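Local coordinates for protein cytochrome c' (Rubrivivax gelatinosus, PDB 1JAF) that carries a covalently bound high-spin heme whose iron has no sixth ligand and takes part in electron transfer, although its exact physiological role is not known, at residues A[17-22]-A[46-51]; A[87-92]-A[113-118]. One frame throughout, in Å; residues are numbered along the deposited sequence.

Contact 1: A[17-22]-A[46-51]. With HEM (protoporphyrin IX containing Fe), chain C.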
ATOM      1  N   THR A  17      10.101 -17.583 -15.122  1.00 18.35           N
ATOM      2  CA  THR A  17      10.764 -16.326 -14.815  1.00 16.07           C
ATOM      3  C   THR A  17       9.784 -15.143 -14.919  1.00 19.22           C
ATOM      4  O   THR A  17       9.763 -14.269 -14.039  1.00 21.96           O
ATOM      5  CB  THR A  17      11.934 -16.103 -15.784  1.00 18.55           C
ATOM      6  OG1 THR A  17      12.883 -17.161 -15.628  1.00 17.13           O
ATOM      7  CG2 THR A  17      12.620 -14.778 -15.533  1.00 15.27           C
ATOM      8  N   LEU A  18       8.940 -15.128 -15.951  1.00 18.27           N
ATOM      9  CA  LEU A  18       7.994 -14.020 -16.095  1.00 18.77           C
ATOM     10  C   LEU A  18       6.922 -14.084 -15.025  1.00 19.00           C
ATOM     11  O   LEU A  18       6.548 -13.052 -14.474  1.00 24.12           O
ATOM     12  CB  LEU A  18       7.343 -13.970 -17.485  1.00 17.03           C
ATOM     13  CG  LEU A  18       8.160 -13.612 -18.734  1.00 19.81           C
ATOM     14  CD1 LEU A  18       7.204 -13.336 -19.871  1.00 24.79           C
ATOM     15  CD2 LEU A  18       8.996 -12.389 -18.506  1.00 15.21           C
ATOM     16  N   ILE A  19       6.439 -15.286 -14.726  1.00 15.41           N
ATOM     17  CA  ILE A  19       5.416 -15.493 -13.702  1.00 15.00           C
ATOM     18  C   ILE A  19       5.946 -15.035 -12.353  1.00 14.48           C
ATOM     19  O   ILE A  19       5.271 -14.329 -11.598  1.00 15.11           O
ATOM     20  CB  ILE A  19       5.051 -16.978 -13.602  1.00 18.06           C
ATOM     21  CG1 ILE A  19       4.258 -17.387 -14.841  1.00 18.79           C
ATOM     22  CG2 ILE A  19       4.252 -17.245 -12.354  1.00 15.36           C
ATOM     23  CD1 ILE A  19       4.010 -18.868 -14.946  1.00 24.39           C
ATOM     24  N   ALA A  20       7.166 -15.430 -12.043  1.00 14.29           N
ATOM     25  CA  ALA A  20       7.765 -15.030 -10.783  1.00 15.65           C
ATOM     26  C   ALA A  20       7.803 -13.517 -10.686  1.00 19.22           C
ATOM     27  O   ALA A  20       7.330 -12.939  -9.710  1.00 25.63           O
ATOM     28  CB  ALA A  20       9.170 -15.591 -10.661  1.00  8.30           C
ATOM     29  N   ASN A  21       8.295 -12.849 -11.720  1.00 21.10           N
ATOM     30  CA  ASN A  21       8.399 -11.402 -11.651  1.00 19.67           C
ATOM     31  C   ASN A  21       7.072 -10.689 -11.433  1.00 18.92           C
ATOM     32  O   ASN A  21       6.947  -9.868 -10.544  1.00 20.53           O
ATOM     33  CB  ASN A  21       9.113 -10.832 -12.875  1.00 19.26           C
ATOM     34  CG  ASN A  21       9.473  -9.372 -12.696  1.00 22.98           C
ATOM     35  OD1 ASN A  21       8.639  -8.485 -12.874  1.00 20.83           O
ATOM     36  ND2 ASN A  21      10.719  -9.115 -12.327  1.00 25.67           N
ATOM     37  N   HIS A  22       6.066 -11.050 -12.208  1.00 21.24           N
ATOM     38  CA  HIS A  22       4.775 -10.393 -12.083  1.00 19.34           C
ATOM     39  C   HIS A  22       3.995 -10.798 -10.839  1.00 22.48           C
ATOM     40  O   HIS A  22       3.206 -10.005 -10.324  1.00 21.47           O
ATOM     41  CB  HIS A  22       3.943 -10.605 -13.358  1.00 19.91           C
ATOM     42  CG  HIS A  22       4.487  -9.850 -14.579  1.00 16.13           C
ATOM     43  ND1 HIS A  22       4.266  -8.495 -14.771  1.00 13.03           N
ATOM     44  CD2 HIS A  22       5.369 -10.347 -15.535  1.00 15.29           C
ATOM     45  CE1 HIS A  22       5.027  -8.185 -15.832  1.00 12.27           C
ATOM     46  NE2 HIS A  22       5.650  -9.209 -16.298  1.00 15.15           N
ATOM     47  N   ALA A  46      -3.594 -10.548 -14.167  1.00 20.11           N
ATOM     48  CA  ALA A  46      -3.981 -11.023 -15.487  1.00 19.87           C
ATOM     49  C   ALA A  46      -2.793 -11.685 -16.154  1.00 20.06           C
ATOM     50  O   ALA A  46      -2.912 -12.785 -16.684  1.00 27.06           O
ATOM     51  CB  ALA A  46      -4.478  -9.893 -16.333  1.00 18.97           C
ATOM     52  N   LEU A  47      -1.635 -11.039 -16.114  1.00 19.64           N
ATOM     53  CA  LEU A  47      -0.443 -11.622 -16.721  1.00 19.97           C
ATOM     54  C   LEU A  47      -0.151 -13.002 -16.138  1.00 21.34           C
ATOM     55  O   LEU A  47       0.104 -13.958 -16.869  1.00 23.63           O
ATOM     56  CB  LEU A  47       0.781 -10.749 -16.454  1.00 21.37           C
ATOM     57  CG  LEU A  47       1.376  -9.866 -17.538  1.00 23.23           C
ATOM     58  CD1 LEU A  47       1.426 -10.631 -18.846  1.00 21.03           C
ATOM     59  CD2 LEU A  47       0.559  -8.633 -17.690  1.00 31.04           C
ATOM     60  N   VAL A  48      -0.166 -13.101 -14.815  1.00 22.25           N
ATOM     61  CA  VAL A  48       0.144 -14.368 -14.157  1.00 23.74           C
ATOM     62  C   VAL A  48      -0.807 -15.453 -14.610  1.00 24.56           C
ATOM     63  O   VAL A  48      -0.403 -16.579 -14.895  1.00 24.07           O
ATOM     64  CB  VAL A  48       0.046 -14.251 -12.616  1.00 24.38           C
ATOM     65  CG1 VAL A  48       0.231 -15.623 -11.956  1.00 20.42           C
ATOM     66  CG2 VAL A  48       1.081 -13.286 -12.106  1.00 22.94           C
ATOM     67  N   SER A  49      -2.083 -15.106 -14.647  1.00 25.11           N
ATOM     68  CA  SER A  49      -3.118 -16.034 -15.040  1.00 26.25           C
ATOM     69  C   SER A  49      -2.839 -16.562 -16.445  1.00 28.60           C
ATOM     70  O   SER A  49      -2.715 -17.769 -16.638  1.00 30.72           O
ATOM     71  CB  SER A  49      -4.461 -15.334 -14.981  1.00 27.36           C
ATOM     72  OG  SER A  49      -5.508 -16.279 -15.001  1.00 43.27           O
ATOM     73  N   THR A  50      -2.699 -15.650 -17.405  1.00 27.34           N
ATOM     74  CA  THR A  50      -2.408 -15.980 -18.798  1.00 23.43           C
ATOM     75  C   THR A  50      -1.184 -16.887 -18.930  1.00 25.72           C
ATOM     76  O   THR A  50      -1.231 -17.943 -19.571  1.00 28.18           O
ATOM     77  CB  THR A  50      -2.106 -14.705 -19.593  1.00 22.31           C
ATOM     78  OG1 THR A  50      -3.234 -13.824 -19.549  1.00 30.41           O
ATOM     79  CG2 THR A  50      -1.789 -15.030 -21.015  1.00 21.60           C
ATOM     80  N   LEU A  51      -0.083 -16.470 -18.319  1.00 26.05           N
ATOM     81  CA  LEU A  51       1.160 -17.221 -18.386  1.00 26.99           C
ATOM     82  C   LEU A  51       1.157 -18.563 -17.647  1.00 27.92           C
ATOM     83  O   LEU A  51       1.866 -19.486 -18.050  1.00 30.31           O
ATOM     84  CB  LEU A  51       2.315 -16.350 -17.874  1.00 23.30           C
ATOM     85  CG  LEU A  51       2.577 -15.027 -18.597  1.00 23.66           C
ATOM     86  CD1 LEU A  51       3.495 -14.144 -17.782  1.00 20.67           C
ATOM     87  CD2 LEU A  51       3.180 -15.302 -19.953  1.00 25.87           C
TER
HETATM   88  CHA HEM C 130      11.334 -23.334 -12.137  1.00 20.61           C
HETATM   89  CHB HEM C 130       8.930 -19.812 -10.017  1.00 16.68           C
HETATM   90  CHC HEM C 130       5.139 -22.597  -9.702  1.00 18.70           C
HETATM   91  CHD HEM C 130       7.703 -26.318 -11.203  1.00 23.25           C
HETATM   92  C1A HEM C 130      10.954 -22.115 -11.654  1.00 21.96           C
HETATM   93  C2A HEM C 130      11.785 -20.926 -11.745  1.00 21.18           C
HETATM   94  C3A HEM C 130      11.118 -19.955 -11.100  1.00 18.80           C
HETATM   95  C4A HEM C 130       9.895 -20.549 -10.624  1.00 19.19           C
HETATM   96  CMA HEM C 130      11.593 -18.529 -10.971  1.00 12.66           C
HETATM   97  CAA HEM C 130      13.184 -20.731 -12.293  1.00 26.43           C
HETATM   98  CBA HEM C 130      13.317 -20.732 -13.800  1.00 30.07           C
HETATM   99  CGA HEM C 130      14.740 -20.504 -14.249  1.00 39.92           C
HETATM  100  O1A HEM C 130      15.635 -21.254 -13.811  1.00 49.40           O
HETATM  101  O2A HEM C 130      14.975 -19.572 -15.037  1.00 45.90           O
HETATM  102  C1B HEM C 130       7.693 -20.270  -9.706  1.00 19.49           C
HETATM  103  C2B HEM C 130       6.636 -19.435  -9.177  1.00 16.63           C
HETATM  104  C3B HEM C 130       5.530 -20.210  -9.127  1.00 20.31           C
HETATM  105  C4B HEM C 130       5.949 -21.517  -9.620  1.00 20.18           C
HETATM  106  CMB HEM C 130       6.738 -18.003  -8.687  1.00 18.68           C
HETATM  107  CAB HEM C 130       4.133 -20.006  -8.579  1.00 23.59           C
HETATM  108  CBB HEM C 130       3.447 -18.719  -9.052  1.00 21.08           C
HETATM  109  C1C HEM C 130       5.507 -23.859 -10.032  1.00 20.14           C
HETATM  110  C2C HEM C 130       4.584 -24.985  -9.957  1.00 21.37           C
HETATM  111  C3C HEM C 130       5.278 -26.077 -10.385  1.00 22.64           C
HETATM  112  C4C HEM C 130       6.645 -25.572 -10.680  1.00 24.23           C
HETATM  113  CMC HEM C 130       3.136 -24.991  -9.471  1.00 22.98           C
HETATM  114  CAC HEM C 130       4.935 -27.586 -10.423  1.00 26.94           C
HETATM  115  CBC HEM C 130       3.531 -28.117 -10.674  1.00 19.51           C
HETATM  116  C1D HEM C 130       8.953 -25.832 -11.538  1.00 24.22           C
HETATM  117  C2D HEM C 130      10.016 -26.619 -12.165  1.00 21.62           C
HETATM  118  C3D HEM C 130      10.989 -25.746 -12.503  1.00 22.31           C
HETATM  119  C4D HEM C 130      10.571 -24.454 -12.020  1.00 22.71           C
HETATM  120  CMD HEM C 130      10.132 -28.109 -12.300  1.00 21.45           C
HETATM  121  CAD HEM C 130      12.242 -26.059 -13.274  1.00 27.51           C
HETATM  122  CBD HEM C 130      12.149 -25.900 -14.779  1.00 27.89           C
HETATM  123  CGD HEM C 130      13.442 -26.278 -15.466  1.00 30.98           C
HETATM  124  O1D HEM C 130      13.405 -27.115 -16.392  1.00 30.88           O
HETATM  125  O2D HEM C 130      14.505 -25.754 -15.071  1.00 28.95           O
HETATM  126  NA  HEM C 130       9.788 -21.876 -10.953  1.00 19.35           N
HETATM  127  NB  HEM C 130       7.280 -21.564  -9.940  1.00 22.93           N
HETATM  128  NC  HEM C 130       6.776 -24.218 -10.404  1.00 20.67           N
HETATM  129  ND  HEM C 130       9.323 -24.500 -11.416  1.00 22.62           N
HETATM  130 FE   HEM C 130       8.365 -23.099 -10.458  1.00 25.76          FE

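Contact 2: A[87-92]-A[113-118]. With HEM (protoporphyrin IX containing Fe), chain C.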
ATOM      1  N   ASP A  87      -2.343 -29.177 -10.540  1.00 34.78           N
ATOM      2  CA  ASP A  87      -3.763 -28.936 -10.356  1.00 36.42           C
ATOM      3  C   ASP A  87      -4.029 -27.970  -9.230  1.00 34.62           C
ATOM      4  O   ASP A  87      -4.906 -27.113  -9.333  1.00 37.99           O
ATOM      5  CB  ASP A  87      -4.505 -30.245 -10.132  1.00 44.79           C
ATOM      6  CG  ASP A  87      -4.732 -31.006 -11.426  1.00 51.69           C
ATOM      7  OD1 ASP A  87      -4.660 -30.378 -12.514  1.00 54.48           O
ATOM      8  OD2 ASP A  87      -4.988 -32.230 -11.353  1.00 58.26           O
ATOM      9  N   LYS A  88      -3.266 -28.105  -8.155  1.00 32.48           N
ATOM     10  CA  LYS A  88      -3.401 -27.212  -7.012  1.00 33.14           C
ATOM     11  C   LYS A  88      -3.046 -25.799  -7.460  1.00 32.68           C
ATOM     12  O   LYS A  88      -3.767 -24.841  -7.173  1.00 38.39           O
ATOM     13  CB  LYS A  88      -2.474 -27.653  -5.878  1.00 31.40           C
ATOM     14  N   PHE A  89      -1.931 -25.679  -8.170  1.00 30.92           N
ATOM     15  CA  PHE A  89      -1.465 -24.393  -8.665  1.00 27.06           C
ATOM     16  C   PHE A  89      -2.551 -23.719  -9.494  1.00 24.64           C
ATOM     17  O   PHE A  89      -2.856 -22.543  -9.310  1.00 25.81           O
ATOM     18  CB  PHE A  89      -0.205 -24.595  -9.503  1.00 27.55           C
ATOM     19  CG  PHE A  89       0.304 -23.343 -10.134  1.00 30.55           C
ATOM     20  CD1 PHE A  89       0.554 -22.215  -9.358  1.00 29.78           C
ATOM     21  CD2 PHE A  89       0.514 -23.282 -11.508  1.00 28.32           C
ATOM     22  CE1 PHE A  89       1.011 -21.039  -9.937  1.00 31.42           C
ATOM     23  CE2 PHE A  89       0.970 -22.112 -12.105  1.00 31.53           C
ATOM     24  CZ  PHE A  89       1.219 -20.981 -11.318  1.00 32.75           C
ATOM     25  N   ALA A  90      -3.183 -24.490 -10.362  1.00 24.60           N
ATOM     26  CA  ALA A  90      -4.233 -23.971 -11.217  1.00 24.62           C
ATOM     27  C   ALA A  90      -5.380 -23.402 -10.412  1.00 28.77           C
ATOM     28  O   ALA A  90      -5.901 -22.327 -10.723  1.00 33.76           O
ATOM     29  CB  ALA A  90      -4.750 -25.063 -12.115  1.00 26.42           C
ATOM     30  N   ALA A  91      -5.796 -24.141  -9.392  1.00 28.60           N
ATOM     31  CA  ALA A  91      -6.904 -23.722  -8.546  1.00 25.62           C
ATOM     32  C   ALA A  91      -6.569 -22.441  -7.828  1.00 25.63           C
ATOM     33  O   ALA A  91      -7.410 -21.555  -7.694  1.00 30.56           O
ATOM     34  CB  ALA A  91      -7.200 -24.781  -7.548  1.00 29.99           C
ATOM     35  N   ALA A  92      -5.337 -22.364  -7.344  1.00 21.32           N
ATOM     36  CA  ALA A  92      -4.876 -21.196  -6.622  1.00 19.69           C
ATOM     37  C   ALA A  92      -4.908 -20.002  -7.554  1.00 25.24           C
ATOM     38  O   ALA A  92      -5.352 -18.911  -7.176  1.00 27.16           O
ATOM     39  CB  ALA A  92      -3.497 -21.425  -6.134  1.00 17.16           C
ATOM     40  N   GLY A 113      -1.297 -15.692  -0.880  1.00 21.46           N
ATOM     41  CA  GLY A 113      -0.739 -16.620   0.087  1.00 20.53           C
ATOM     42  C   GLY A 113      -0.916 -18.048  -0.399  1.00 21.92           C
ATOM     43  O   GLY A 113      -0.009 -18.885  -0.293  1.00 22.03           O
ATOM     44  N   GLU A 114      -2.093 -18.340  -0.937  1.00 23.87           N
ATOM     45  CA  GLU A 114      -2.383 -19.668  -1.442  1.00 28.85           C
ATOM     46  C   GLU A 114      -1.512 -19.994  -2.644  1.00 30.23           C
ATOM     47  O   GLU A 114      -0.887 -21.058  -2.689  1.00 32.85           O
ATOM     48  CB  GLU A 114      -3.858 -19.787  -1.798  1.00 38.63           C
ATOM     49  CG  GLU A 114      -4.373 -21.209  -1.693  1.00 56.17           C
ATOM     50  CD  GLU A 114      -5.880 -21.298  -1.783  1.00 64.79           C
ATOM     51  OE1 GLU A 114      -6.577 -20.419  -1.223  1.00 71.52           O
ATOM     52  OE2 GLU A 114      -6.364 -22.259  -2.418  1.00 72.83           O
ATOM     53  N   THR A 115      -1.455 -19.082  -3.611  1.00 28.49           N
ATOM     54  CA  THR A 115      -0.637 -19.265  -4.800  1.00 21.98           C
ATOM     55  C   THR A 115       0.817 -19.505  -4.384  1.00 23.73           C
ATOM     56  O   THR A 115       1.447 -20.474  -4.826  1.00 25.07           O
ATOM     57  CB  THR A 115      -0.727 -18.039  -5.700  1.00 20.63           C
ATOM     58  OG1 THR A 115      -2.098 -17.790  -5.999  1.00 23.66           O
ATOM     59  CG2 THR A 115       0.010 -18.271  -7.002  1.00 18.32           C
ATOM     60  N   GLY A 116       1.333 -18.659  -3.499  1.00 22.68           N
ATOM     61  CA  GLY A 116       2.705 -18.834  -3.056  1.00 23.87           C
ATOM     62  C   GLY A 116       2.939 -20.247  -2.551  1.00 26.33           C
ATOM     63  O   GLY A 116       3.919 -20.904  -2.912  1.00 27.57           O
ATOM     64  N   GLY A 117       2.003 -20.734  -1.746  1.00 28.07           N
ATOM     65  CA  GLY A 117       2.139 -22.065  -1.202  1.00 24.36           C
ATOM     66  C   GLY A 117       2.176 -23.095  -2.297  1.00 26.59           C
ATOM     67  O   GLY A 117       2.881 -24.095  -2.189  1.00 31.69           O
ATOM     68  N   ALA A 118       1.408 -22.869  -3.353  1.00 27.17           N
ATOM     69  CA  ALA A 118       1.370 -23.808  -4.466  1.00 24.52           C
ATOM     70  C   ALA A 118       2.690 -23.822  -5.229  1.00 28.32           C
ATOM     71  O   ALA A 118       3.071 -24.848  -5.796  1.00 31.04           O
ATOM     72  CB  ALA A 118       0.239 -23.471  -5.384  1.00 24.31           C
TER
HETATM   73  CHA HEM C 130      11.334 -23.334 -12.137  1.00 20.61           C
HETATM   74  CHB HEM C 130       8.930 -19.812 -10.017  1.00 16.68           C
HETATM   75  CHC HEM C 130       5.139 -22.597  -9.702  1.00 18.70           C
HETATM   76  CHD HEM C 130       7.703 -26.318 -11.203  1.00 23.25           C
HETATM   77  C1A HEM C 130      10.954 -22.115 -11.654  1.00 21.96           C
HETATM   78  C2A HEM C 130      11.785 -20.926 -11.745  1.00 21.18           C
HETATM   79  C3A HEM C 130      11.118 -19.955 -11.100  1.00 18.80           C
HETATM   80  C4A HEM C 130       9.895 -20.549 -10.624  1.00 19.19           C
HETATM   81  CMA HEM C 130      11.593 -18.529 -10.971  1.00 12.66           C
HETATM   82  CAA HEM C 130      13.184 -20.731 -12.293  1.00 26.43           C
HETATM   83  CBA HEM C 130      13.317 -20.732 -13.800  1.00 30.07           C
HETATM   84  CGA HEM C 130      14.740 -20.504 -14.249  1.00 39.92           C
HETATM   85  O1A HEM C 130      15.635 -21.254 -13.811  1.00 49.40           O
HETATM   86  O2A HEM C 130      14.975 -19.572 -15.037  1.00 45.90           O
HETATM   87  C1B HEM C 130       7.693 -20.270  -9.706  1.00 19.49           C
HETATM   88  C2B HEM C 130       6.636 -19.435  -9.177  1.00 16.63           C
HETATM   89  C3B HEM C 130       5.530 -20.210  -9.127  1.00 20.31           C
HETATM   90  C4B HEM C 130       5.949 -21.517  -9.620  1.00 20.18           C
HETATM   91  CMB HEM C 130       6.738 -18.003  -8.687  1.00 18.68           C
HETATM   92  CAB HEM C 130       4.133 -20.006  -8.579  1.00 23.59           C
HETATM   93  CBB HEM C 130       3.447 -18.719  -9.052  1.00 21.08           C
HETATM   94  C1C HEM C 130       5.507 -23.859 -10.032  1.00 20.14           C
HETATM   95  C2C HEM C 130       4.584 -24.985  -9.957  1.00 21.37           C
HETATM   96  C3C HEM C 130       5.278 -26.077 -10.385  1.00 22.64           C
HETATM   97  C4C HEM C 130       6.645 -25.572 -10.680  1.00 24.23           C
HETATM   98  CMC HEM C 130       3.136 -24.991  -9.471  1.00 22.98           C
HETATM   99  CAC HEM C 130       4.935 -27.586 -10.423  1.00 26.94           C
HETATM  100  CBC HEM C 130       3.531 -28.117 -10.674  1.00 19.51           C
HETATM  101  C1D HEM C 130       8.953 -25.832 -11.538  1.00 24.22           C
HETATM  102  C2D HEM C 130      10.016 -26.619 -12.165  1.00 21.62           C
HETATM  103  C3D HEM C 130      10.989 -25.746 -12.503  1.00 22.31           C
HETATM  104  C4D HEM C 130      10.571 -24.454 -12.020  1.00 22.71           C
HETATM  105  CMD HEM C 130      10.132 -28.109 -12.300  1.00 21.45           C
HETATM  106  CAD HEM C 130      12.242 -26.059 -13.274  1.00 27.51           C
HETATM  107  CBD HEM C 130      12.149 -25.900 -14.779  1.00 27.89           C
HETATM  108  CGD HEM C 130      13.442 -26.278 -15.466  1.00 30.98           C
HETATM  109  O1D HEM C 130      13.405 -27.115 -16.392  1.00 30.88           O
HETATM  110  O2D HEM C 130      14.505 -25.754 -15.071  1.00 28.95           O
HETATM  111  NA  HEM C 130       9.788 -21.876 -10.953  1.00 19.35           N
HETATM  112  NB  HEM C 130       7.280 -21.564  -9.940  1.00 22.93           N
HETATM  113  NC  HEM C 130       6.776 -24.218 -10.404  1.00 20.67           N
HETATM  114  ND  HEM C 130       9.323 -24.500 -11.416  1.00 22.62           N
HETATM  115 FE   HEM C 130       8.365 -23.099 -10.458  1.00 25.76          FE

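Contact 1: A[17-22]-A[46-51]
Ile19 and Leu51 pass each other in opposite directions where two antiparallel helices of the cytochrome c' four-helix bundle meet, a worked example of how such a bundle joins its core to both a cofactor and a partner subunit. The short helical segments 17-22 and 46-51 run at 156° to one another with their axes 9.1 Å apart, and the backbones come nearest at Ile19 and Val48.

Ile19 divides its branches between two partners. With CG1 anti to its carbonyl carbon (chi1 -71°) and the chain extended beyond it, CG1 lies 3.7 Å from CB of Leu51, and CD1 continues to the Leu51 carbonyl. The other branch, CG2, turns to the heme, 3.7 Å from CBB, the terminal carbon of the CAB/CBB side chain. Leu51 thus touches Ile19 with CB and Leu18 with CD1, the latter at Leu18 CB, two successive residues of the facing helix. Val48 uses CG2, which rests near the carbonyl carbon and CB of His22.

The His22 ring is gripped at one face and at both nitrogens. CG of Leu47 sits over the middle of that face, 4.2 Å from the ring centroid and 8° off the normal, in a CH-pi contact. Both ring nitrogens are engaged in hydrogen bonds: ND1 with OD1 of Asn44, and NE2 with the hydroxyl of Tyr11 of the second subunit, whose ring also meets the imidazole. Leu18 packs on the same Tyr11, placing this face of the bundle at the interface with the second subunit. On the heme side, the CB methyl of Ala20 lies 3.8 Å from the porphyrin methyl CMA.

Contact 2: A[87-92]-A[113-118]
One face of the Phe89 ring is covered by the heme, with the methine carbon CHC above it, while the edge is met near the ring plane by CB of Ala118 and CG2 of Thr115. The porphyrin methyl CMC comes within 3.3 Å of Phe89 CG, and CE1 reaches the CAB/CBB substituent, 3.5 Å from CBB. Placing CG opposite the backbone N (chi1 176°) carries the ring out to these heme substituents and leaves Ala118 and Thr115 along its rim: CB of Ala118 is 4.2 Å from CD1, and CG2 of Thr115 is equally far from CE1.

Beside the ring the helices of this four-helix bundle approach through small residues. Segments 87-92 and 113-118 run antiparallel at 162°, with their axes 8.7 Å apart. The methyl of Ala92 lies 3.8 Å from CA of Thr115 and also meets CB of Ala118, whose methyl packs against CA of Phe89. Thr115 turns its hydroxyl back to its own helix, where OG1 hydrogen-bonds to the carbonyl of Ala111, leaving CG2 for the ring and the CAB/CBB substituent.

Replacing Phe89 by an alanine removes the ring, which would probably leave a gap beside heme CMC and take the aromatic neighbour from the CAB/CBB substituent. Across the pair the contact rests on apolar fit, and with the Thr115 hydroxyl satisfied within its own helix, the heme edge near Cys119 meets an apolar wall.

In the fold
From the N terminus, helix 5-30 supplies 17-22, and the chain then turns back through helix 38-53 to close contact 1 with 46-51, with 23 residues between the two segments. A long connection follows, containing Thr69 and Glu70, which bind the heme, before helix 79-102 provides 87-92. The turn into helix 105-126 closes contact 2 at 113-118, just ahead of the heme attachment residues Cys119 and Cys122 and the axial ligand His123. The two closures are in series, neither nested nor crossed. Each ties one pair of neighbouring helices, and their centres lie 13 Å apart without direct touch; the heme, reached from both pairs, bridges them.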